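Local structure of surface glycan binding protein B (Bacteroides ovatus, 6E57) at residues Thr162-Gly167 and Leu185-Pro190; Asp197-Leu202 and Gly211-Lys216; Tyr362-Leu367 and Ala376-Phe381. The protein binds mixed-linkage beta-glucan at the surface of this gut bacterium, a step needed for its use of cereal glucans. One frame throughout, in Å; residues are numbered along the deposited sequence.

Contact 1: residues Thr162-Gly167 and Leu185-Pro190; sequences TAILLG and LEYTIP
Ile164, the residue with the most surface buried by this contact, lays its terminal methyl on the ring of Tyr187. The axes of strands 163-166 and 185-188 pass 9.2 Å apart at an angle of 52°, and the segments meet through side chains, without a hydrogen bond. Ile164 CD1 is 3.7 Å from Tyr187 CG and stands over one face of the ring, off-centre, near the end that joins CB. It lies 4.0 Å from the ring centroid, a CH-pi contact. CG1 of Ile164 sits anti to its own carbonyl carbon (chi1 -57°), and the extended chain beyond it carries CD1 across the gap. The same methyl also meets Leu185, CD1 of Ile164 lying 3.9 Å from Leu185 CD2, and so it bridges two residues of one strand. On Tyr187, CG is tucked between backbone N and carbonyl carbon (chi1 69°), and the ring crosses the isoleucine at about a right angle.

Leu166, two residues further on, comes to the same ring from its edge, its CD1 4.4 Å from Tyr187 CE2. That methyl packs more closely against Ile189, two residues past Tyr187, with Leu166 CD1 3.8 Å from Ile189 CD1. Leu153 of strand 150-154 touches both Ile164 and Tyr187, while Tyr198 and Ile200 of strand 196-203 border Leu166. All five touching residues are buried. Strand 163-166 belongs to one sheet and strand 184-188 to another, and their facing apolar side chains form part of the core of a beta sandwich, consistent with an immunoglobulin-like domain.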
loop_
_atom_site.group_PDB
_atom_site.type_symbol
_atom_site.label_atom_id
_atom_site.label_comp_id
_atom_site.label_asym_id
_atom_site.label_seq_id
_atom_site.Cartn_x
_atom_site.Cartn_y
_atom_site.Cartn_z
ATOM N N THR A 162 9.866 17.277 18.210
ATOM C CA THR A 162 11.002 18.189 18.009
ATOM C C THR A 162 12.203 17.455 17.392
ATOM O O THR A 162 13.110 18.100 16.867
ATOM C CB THR A 162 11.406 18.872 19.322
ATOM O OG1 THR A 162 11.633 17.861 20.304
ATOM C CG2 THR A 162 10.363 19.847 19.822
ATOM N N ALA A 163 12.215 16.117 17.462
ATOM C CA ALA A 163 13.278 15.318 16.854
ATOM C C ALA A 163 12.769 13.915 16.500
ATOM O O ALA A 163 11.883 13.375 17.160
ATOM C CB ALA A 163 14.468 15.250 17.778
ATOM N N ILE A 164 13.349 13.348 15.437
ATOM C CA ILE A 164 13.156 11.961 15.054
ATOM C C ILE A 164 14.515 11.260 15.134
ATOM O O ILE A 164 15.512 11.797 14.655
ATOM C CB ILE A 164 12.550 11.843 13.641
ATOM C CG1 ILE A 164 11.219 12.587 13.521
ATOM C CG2 ILE A 164 12.415 10.379 13.247
ATOM C CD1 ILE A 164 10.762 12.799 12.099
ATOM N N LEU A 165 14.532 10.067 15.736
ATOM C CA LEU A 165 15.735 9.243 15.842
ATOM C C LEU A 165 15.683 8.156 14.762
ATOM O O LEU A 165 14.692 7.435 14.645
ATOM C CB LEU A 165 15.820 8.631 17.245
ATOM C CG LEU A 165 15.730 9.614 18.414
ATOM C CD1 LEU A 165 15.893 8.887 19.740
ATOM C CD2 LEU A 165 16.764 10.726 18.289
ATOM N N LEU A 166 16.763 8.059 13.977
ATOM C CA LEU A 166 16.867 7.127 12.867
ATOM C C LEU A 166 18.293 6.569 12.821
ATOM O O LEU A 166 19.233 7.277 12.444
ATOM C CB LEU A 166 16.508 7.861 11.572
ATOM C CG LEU A 166 16.078 6.979 10.401
ATOM C CD1 LEU A 166 15.292 7.790 9.383
ATOM C CD2 LEU A 166 17.273 6.313 9.739
ATOM N N GLY A 167 18.432 5.302 13.228
ATOM C CA GLY A 167 19.685 4.555 13.154
ATOM C C GLY A 167 20.874 5.347 13.678
ATOM O O GLY A 167 21.875 5.514 12.979
ATOM N N LEU A 185 4.476 15.402 8.908
ATOM C CA LEU A 185 5.742 15.844 9.459
ATOM C C LEU A 185 6.831 15.608 8.408
ATOM O O LEU A 185 7.152 14.466 8.081
ATOM C CB LEU A 185 6.022 15.076 10.755
ATOM C CG LEU A 185 7.137 15.641 11.634
ATOM C CD1 LEU A 185 6.769 17.013 12.181
ATOM C CD2 LEU A 185 7.452 14.686 12.774
ATOM N N GLU A 186 7.351 16.710 7.858
ATOM C CA GLU A 186 8.423 16.690 6.876
ATOM C C GLU A 186 9.757 16.612 7.627
ATOM O O GLU A 186 9.937 17.289 8.636
ATOM C CB GLU A 186 8.338 17.936 5.993
ATOM C CG GLU A 186 8.986 17.779 4.630
ATOM C CD GLU A 186 8.626 18.876 3.640
ATOM O OE1 GLU A 186 8.886 20.061 3.947
ATOM O OE2 GLU A 186 8.068 18.547 2.571
ATOM N N TYR A 187 10.674 15.775 7.131
ATOM C CA TYR A 187 11.991 15.609 7.735
ATOM C C TYR A 187 12.989 15.167 6.662
ATOM O O TYR A 187 12.608 14.525 5.691
ATOM C CB TYR A 187 11.919 14.630 8.912
ATOM C CG TYR A 187 11.654 13.189 8.548
ATOM C CD1 TYR A 187 10.430 12.789 8.034
ATOM C CD2 TYR A 187 12.618 12.213 8.747
ATOM C CE1 TYR A 187 10.178 11.466 7.709
ATOM C CE2 TYR A 187 12.380 10.885 8.432
ATOM C CZ TYR A 187 11.155 10.509 7.912
ATOM O OH TYR A 187 10.913 9.203 7.594
ATOM N N THR A 188 14.262 15.534 6.855
ATOM C CA THR A 188 15.349 15.209 5.933
ATOM C C THR A 188 16.117 13.990 6.457
ATOM O O THR A 188 16.524 13.960 7.619
ATOM C CB THR A 188 16.303 16.397 5.750
ATOM O OG1 THR A 188 15.536 17.572 5.487
ATOM C CG2 THR A 188 17.294 16.183 4.627
ATOM N N ILE A 189 16.317 12.998 5.583
ATOM C CA ILE A 189 17.134 11.825 5.891
ATOM C C ILE A 189 18.600 12.232 5.762
ATOM O O ILE A 189 18.995 12.792 4.743
ATOM C CB ILE A 189 16.796 10.637 4.965
ATOM C CG1 ILE A 189 15.295 10.331 4.916
ATOM C CG2 ILE A 189 17.602 9.410 5.360
ATOM C CD1 ILE A 189 14.702 9.881 6.232
ATOM N N PRO A 190 19.456 11.983 6.780
ATOM C CA PRO A 190 20.886 12.263 6.656
ATOM C C PRO A 190 21.511 11.439 5.520
ATOM O O PRO A 190 21.052 10.329 5.246
ATOM C CB PRO A 190 21.482 11.858 8.012
ATOM C CG PRO A 190 20.294 11.813 8.959
ATOM C CD PRO A 190 19.101 11.442 8.101
#

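Contact 2: residues Asp197-Leu202 and Gly211-Lys216; sequences DYRIVL and GADMVK
Strands 197-202 and 211-216 run antiparallel as the arms of a hairpin, Tyr198 and Val215 forming a hydrogen-bonded pair flanked by the non-hydrogen-bonded pairs Asp197-Lys216 and Arg199-Met214, with a one-residue shift at a beta bulge, where Ala212 and Asp213 together face Ile200. Tyr198 N gives to Val215 O at 2.8 Å, and Val215 N returns a bond of the same length to Tyr198 O. At the bulge Ile200 N reaches Asp213 O over 3.0 Å, whereas the bond from Ala212 N to Ile200 O is weak. Asp213 takes a positive phi (62°) there.

On the face carrying Arg199 and Met214, the methionine is folded at chi2 and chi3 and places its sulfur over the centre of one guanidinium face, Met214 SD 3.8 Å from Arg199 CZ. The bend of Arg199 at chi3 (-70°) brings both CB and the guanidinium against this sulfur, Arg199 CB being 3.7 Å from Met214 SD. Asp213 comes to the guanidinium edge instead. Its OD1 forms a long, weak salt bridge of 3.4 Å with Arg199 NH1, the two groups side by side with planes 50° apart. A water also accepts from NH1 of Arg199 and, weakly, from Asp213 N. The firmer partners lie in the preceding domain: Asp213 OD1 accepts from Thr104 N, and Arg199 NH2 meets Thr104 O and Asp82 OD2, with Tyr105 in a cation-pi contact.

The face of Tyr198 and Val215 is mostly apolar where the segments meet. Ala212 CB sits 3.6 Å from Ile200 CD1 and also touches Leu202, while Ile200 CG2 lies 4.0 Å from Val215 CG2, the side chains crossing at about a right angle.

One face thus adds apolar side chains to the sandwich core, and the other presents polar ends that also bond to the preceding domain, consistent with a polar junction.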
loop_
_atom_site.group_PDB
_atom_site.type_symbol
_atom_site.label_atom_id
_atom_site.label_comp_id
_atom_site.label_asym_id
_atom_site.label_seq_id
_atom_site.Cartn_x
_atom_site.Cartn_y
_atom_site.Cartn_z
ATOM N N ASP A 197 16.487 -1.173 6.804
ATOM C CA ASP A 197 15.233 -0.881 7.501
ATOM C C ASP A 197 15.552 -0.429 8.933
ATOM O O ASP A 197 16.292 -1.098 9.640
ATOM C CB ASP A 197 14.304 -2.100 7.487
ATOM C CG ASP A 197 13.740 -2.431 6.113
ATOM O OD1 ASP A 197 14.535 -2.497 5.148
ATOM O OD2 ASP A 197 12.505 -2.614 6.013
ATOM N N TYR A 198 14.985 0.711 9.348
ATOM C CA TYR A 198 15.228 1.288 10.674
ATOM C C TYR A 198 13.893 1.508 11.393
ATOM O O TYR A 198 12.924 1.910 10.771
ATOM C CB TYR A 198 15.993 2.608 10.558
ATOM C CG TYR A 198 17.313 2.520 9.833
ATOM C CD1 TYR A 198 17.382 2.654 8.454
ATOM C CD2 TYR A 198 18.499 2.314 10.523
ATOM C CE1 TYR A 198 18.589 2.578 7.778
ATOM C CE2 TYR A 198 19.715 2.232 9.861
ATOM C CZ TYR A 198 19.761 2.367 8.484
ATOM O OH TYR A 198 20.953 2.294 7.825
ATOM N N ARG A 199 13.866 1.229 12.701
ATOM C CA ARG A 199 12.728 1.550 13.571
ATOM C C ARG A 199 12.930 2.964 14.133
ATOM O O ARG A 199 13.890 3.210 14.858
ATOM C CB ARG A 199 12.590 0.515 14.694
ATOM C CG ARG A 199 11.336 0.690 15.541
ATOM C CD ARG A 199 11.129 -0.416 16.561
ATOM N NE ARG A 199 10.780 -1.687 15.946
ATOM C CZ ARG A 199 9.581 -1.992 15.459
ATOM N NH1 ARG A 199 8.612 -1.092 15.452
ATOM N NH2 ARG A 199 9.357 -3.202 14.978
ATOM N N ILE A 200 12.023 3.885 13.780
ATOM C CA ILE A 200 12.158 5.300 14.129
ATOM C C ILE A 200 11.417 5.572 15.442
ATOM O O ILE A 200 10.504 4.840 15.824
ATOM C CB ILE A 200 11.665 6.229 13.000
ATOM C CG1 ILE A 200 10.215 5.950 12.598
ATOM C CG2 ILE A 200 12.602 6.165 11.803
ATOM C CD1 ILE A 200 9.518 7.137 11.983
ATOM N N VAL A 201 11.835 6.652 16.110
ATOM C CA VAL A 201 11.302 7.078 17.391
ATOM C C VAL A 201 11.083 8.596 17.333
ATOM O O VAL A 201 11.950 9.327 16.856
ATOM C CB VAL A 201 12.255 6.675 18.535
ATOM C CG1 VAL A 201 11.874 7.321 19.860
ATOM C CG2 VAL A 201 12.342 5.164 18.682
ATOM N N LEU A 202 9.914 9.044 17.810
ATOM C CA LEU A 202 9.553 10.460 17.882
ATOM C C LEU A 202 9.877 10.980 19.284
ATOM O O LEU A 202 9.505 10.349 20.265
ATOM C CB LEU A 202 8.058 10.615 17.591
ATOM C CG LEU A 202 7.544 9.906 16.340
ATOM C CD1 LEU A 202 6.042 10.096 16.199
ATOM C CD2 LEU A 202 8.269 10.399 15.097
ATOM N N GLY A 211 7.052 5.421 19.758
ATOM C CA GLY A 211 7.340 4.564 18.613
ATOM C C GLY A 211 6.569 4.998 17.379
ATOM O O GLY A 211 5.434 5.469 17.487
ATOM N N ALA A 212 7.200 4.838 16.206
ATOM C CA ALA A 212 6.607 5.209 14.919
ATOM C C ALA A 212 6.955 4.184 13.828
ATOM O O ALA A 212 6.981 4.524 12.641
ATOM C CB ALA A 212 7.072 6.594 14.547
ATOM N N ASP A 213 7.206 2.932 14.235
ATOM C CA ASP A 213 7.346 1.787 13.327
ATOM C C ASP A 213 8.535 2.007 12.377
ATOM O O ASP A 213 9.449 2.762 12.698
ATOM C CB ASP A 213 6.007 1.490 12.640
ATOM C CG ASP A 213 5.255 0.337 13.282
ATOM O OD1 ASP A 213 5.891 -0.709 13.531
ATOM O OD2 ASP A 213 4.044 0.495 13.536
ATOM N N MET A 214 8.522 1.319 11.224
ATOM C CA MET A 214 9.701 1.109 10.376
ATOM C C MET A 214 9.765 2.138 9.239
ATOM O O MET A 214 8.741 2.609 8.744
ATOM C CB MET A 214 9.668 -0.291 9.755
ATOM C CG MET A 214 9.624 -1.403 10.778
ATOM S SD MET A 214 10.988 -1.300 11.962
ATOM C CE MET A 214 12.393 -1.543 10.877
ATOM N N VAL A 215 11.003 2.451 8.838
ATOM C CA VAL A 215 11.334 3.210 7.637
ATOM C C VAL A 215 12.340 2.377 6.836
ATOM O O VAL A 215 13.158 1.675 7.421
ATOM C CB VAL A 215 11.894 4.601 7.998
ATOM C CG1 VAL A 215 12.806 5.161 6.919
ATOM C CG2 VAL A 215 10.782 5.591 8.314
ATOM N N LYS A 216 12.265 2.457 5.504
ATOM C CA LYS A 216 13.167 1.740 4.607
ATOM C C LYS A 216 13.970 2.753 3.780
ATOM O O LYS A 216 13.405 3.525 3.008
ATOM C CB LYS A 216 12.378 0.785 3.708
ATOM C CG LYS A 216 13.134 0.286 2.483
ATOM C CD LYS A 216 12.559 -0.971 1.866
ATOM C CE LYS A 216 13.161 -1.271 0.512
ATOM N NZ LYS A 216 13.210 -2.727 0.255
HETATM O O HOH W 1 8.757 1.777 16.990
#

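Contact 3: residues Tyr362-Leu367 and Ala376-Phe381; sequences YHKMQL and ASEMEF. With EDO (1,2-ethanediol), chain I.
Gln366 NE2 donates to Ala376 O at 2.9 Å, the acceptor lying near the plane of the amide, and the same nitrogen makes a weak bond to O1 of a bound ethanediol, probably from the crystallisation liquor. Gln366 is extended beyond CG, CG itself anti to the backbone N (chi1 -171°), and so spans the gap to residues 376-381. Beyond it the backbones pair antiparallel: Met379 N gives to Met365 O at 2.8 Å, Met365 N returns a bond to Met379 O at 3.0 Å, and Phe381 N gives to His363 O at 3.0 Å.

On the side of the sheet bearing Met365 and Met379, His363 CB stands over one face of the Phe381 ring, 3.8 Å from its centroid. Met365 CG meets Phe381 CE1 at the rim, and Met365 SD packs on Met379 CE, the two methionines side by side. On the side bearing Lys364 and Glu380, Lys364 NZ forms a salt bridge of 3.4 Å with Glu380 OE2.

The hairpin's connecting loop bears Tyr371 and Trp372 of the glycan pocket, and Tyr362 OH bonds to Trp322 NE1 of that pocket. Apolar packing and polar bonds thus hold a hairpin that carries sugar-contacting residues.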
loop_
_atom_site.group_PDB
_atom_site.type_symbol
_atom_site.label_atom_id
_atom_site.label_comp_id
_atom_site.label_asym_id
_atom_site.label_seq_id
_atom_site.Cartn_x
_atom_site.Cartn_y
_atom_site.Cartn_z
ATOM N N TYR A 362 -26.096 22.479 -8.674
ATOM C CA TYR A 362 -25.434 21.260 -8.144
ATOM C C TYR A 362 -25.062 20.319 -9.304
ATOM O O TYR A 362 -25.482 20.534 -10.439
ATOM C CB TYR A 362 -26.344 20.529 -7.150
ATOM C CG TYR A 362 -27.575 19.928 -7.780
ATOM C CD1 TYR A 362 -28.724 20.685 -7.947
ATOM C CD2 TYR A 362 -27.587 18.618 -8.237
ATOM C CE1 TYR A 362 -29.860 20.155 -8.539
ATOM C CE2 TYR A 362 -28.715 18.073 -8.832
ATOM C CZ TYR A 362 -29.855 18.846 -8.982
ATOM O OH TYR A 362 -30.975 18.336 -9.568
ATOM N N HIS A 363 -24.294 19.263 -9.004
ATOM C CA HIS A 363 -23.825 18.325 -10.029
ATOM C C HIS A 363 -23.979 16.876 -9.542
ATOM O O HIS A 363 -23.277 16.449 -8.615
ATOM C CB HIS A 363 -22.376 18.637 -10.423
ATOM C CG HIS A 363 -22.042 20.088 -10.376
ATOM N ND1 HIS A 363 -22.321 20.943 -11.419
ATOM C CD2 HIS A 363 -21.466 20.840 -9.415
ATOM C CE1 HIS A 363 -21.931 22.159 -11.103
ATOM N NE2 HIS A 363 -21.401 22.123 -9.882
ATOM N N LYS A 364 -24.891 16.136 -10.189
ATOM C CA LYS A 364 -25.116 14.716 -9.936
ATOM C C LYS A 364 -25.188 13.962 -11.271
ATOM O O LYS A 364 -25.821 14.439 -12.211
ATOM C CB LYS A 364 -26.416 14.508 -9.156
ATOM C CG LYS A 364 -26.348 14.839 -7.673
ATOM C CD LYS A 364 -27.435 14.166 -6.861
ATOM C CE LYS A 364 -27.329 14.436 -5.374
ATOM N NZ LYS A 364 -27.614 15.854 -5.041
ATOM N N MET A 365 -24.550 12.783 -11.327
ATOM C CA MET A 365 -24.616 11.891 -12.490
ATOM C C MET A 365 -24.836 10.445 -12.029
ATOM O O MET A 365 -24.538 10.090 -10.888
ATOM C CB MET A 365 -23.335 11.960 -13.330
ATOM C CG MET A 365 -22.147 11.246 -12.706
ATOM S SD MET A 365 -20.659 11.303 -13.742
ATOM C CE MET A 365 -21.187 10.327 -15.149
ATOM N N GLN A 366 -25.359 9.623 -12.945
ATOM C CA GLN A 366 -25.487 8.178 -12.758
ATOM C C GLN A 366 -25.480 7.499 -14.133
ATOM O O GLN A 366 -26.116 7.980 -15.072
ATOM C CB GLN A 366 -26.765 7.837 -11.983
ATOM C CG GLN A 366 -26.855 6.370 -11.569
ATOM C CD GLN A 366 -28.166 5.996 -10.917
ATOM O OE1 GLN A 366 -29.217 6.548 -11.225
ATOM N NE2 GLN A 366 -28.114 5.027 -10.017
ATOM N N LEU A 367 -24.740 6.392 -14.243
ATOM C CA LEU A 367 -24.801 5.517 -15.412
ATOM C C LEU A 367 -25.991 4.572 -15.232
ATOM O O LEU A 367 -26.149 3.979 -14.169
ATOM C CB LEU A 367 -23.493 4.733 -15.547
ATOM C CG LEU A 367 -22.362 5.453 -16.274
ATOM C CD1 LEU A 367 -21.969 6.728 -15.552
ATOM C CD2 LEU A 367 -21.159 4.534 -16.434
ATOM N N ALA A 376 -24.677 1.658 -11.472
ATOM C CA ALA A 376 -23.915 1.954 -10.274
ATOM C C ALA A 376 -24.575 3.130 -9.546
ATOM O O ALA A 376 -25.581 3.672 -10.008
ATOM C CB ALA A 376 -22.483 2.255 -10.641
ATOM N N SER A 377 -23.995 3.523 -8.411
ATOM C CA SER A 377 -24.561 4.552 -7.562
ATOM C C SER A 377 -24.611 5.893 -8.293
ATOM O O SER A 377 -23.742 6.208 -9.111
ATOM C CB SER A 377 -23.783 4.707 -6.292
ATOM O OG SER A 377 -24.455 5.601 -5.419
ATOM N N GLU A 378 -25.644 6.667 -7.956
ATOM C CA GLU A 378 -25.715 8.101 -8.195
ATOM C C GLU A 378 -24.502 8.747 -7.511
ATOM O O GLU A 378 -24.169 8.389 -6.379
ATOM C CB GLU A 378 -27.055 8.598 -7.644
ATOM C CG GLU A 378 -27.393 10.045 -7.952
ATOM C CD GLU A 378 -28.690 10.518 -7.305
ATOM O OE1 GLU A 378 -29.219 9.793 -6.428
ATOM O OE2 GLU A 378 -29.175 11.608 -7.674
ATOM N N MET A 379 -23.821 9.664 -8.209
ATOM C CA MET A 379 -22.654 10.343 -7.652
ATOM C C MET A 379 -22.857 11.860 -7.679
ATOM O O MET A 379 -23.237 12.415 -8.698
ATOM C CB MET A 379 -21.377 10.020 -8.429
ATOM C CG MET A 379 -20.180 10.816 -7.937
ATOM S SD MET A 379 -18.694 10.549 -8.917
ATOM C CE MET A 379 -19.101 11.451 -10.411
ATOM N N GLU A 380 -22.550 12.503 -6.547
ATOM C CA GLU A 380 -22.504 13.954 -6.400
ATOM C C GLU A 380 -21.039 14.401 -6.484
ATOM O O GLU A 380 -20.161 13.757 -5.907
ATOM C CB GLU A 380 -23.141 14.357 -5.068
ATOM C CG GLU A 380 -23.485 15.833 -4.974
ATOM C CD GLU A 380 -24.363 16.215 -3.791
ATOM O OE1 GLU A 380 -24.551 15.366 -2.887
ATOM O OE2 GLU A 380 -24.864 17.364 -3.778
ATOM N N PHE A 381 -20.782 15.497 -7.207
ATOM C CA PHE A 381 -19.418 15.989 -7.418
ATOM C C PHE A 381 -19.421 17.514 -7.569
ATOM O O PHE A 381 -20.483 18.124 -7.714
ATOM C CB PHE A 381 -18.792 15.303 -8.635
ATOM C CG PHE A 381 -19.575 15.436 -9.916
ATOM C CD1 PHE A 381 -20.670 14.625 -10.165
ATOM C CD2 PHE A 381 -19.211 16.365 -10.881
ATOM C CE1 PHE A 381 -21.384 14.738 -11.347
ATOM C CE2 PHE A 381 -19.925 16.476 -12.065
ATOM C CZ PHE A 381 -21.009 15.662 -12.295
HETATM C C1 EDO I . -31.169 3.663 -7.958
HETATM O O1 EDO I . -29.817 3.275 -7.673
HETATM C C2 EDO I . -31.434 3.572 -9.461
HETATM O O2 EDO I . -31.942 2.274 -9.811
HETATM O O HOH W 2 -22.916 18.945 -6.598
#

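Following the chain, contact 1 closes a loop of 17 residues, with strands 169-171 and 175-177 inside it, and joins the two sheets of a sandwich. After residues 191-196 comes contact 2, in the hairpin of 196-203 and 209-217, closing a loop of eight residues. These contacts follow in series and do not nest, yet they touch: Leu165 N lies 2.9 Å from Val201 O, a probable hydrogen bond linking neighbouring strands of one sheet, and Tyr187 OH packs against Val215 CG2. Contact 3 closes another eight-residue loop in the C-terminal, glycan-bearing part, its centre about 43 Å from that of contact 1 and about 42 Å from that of contact 2.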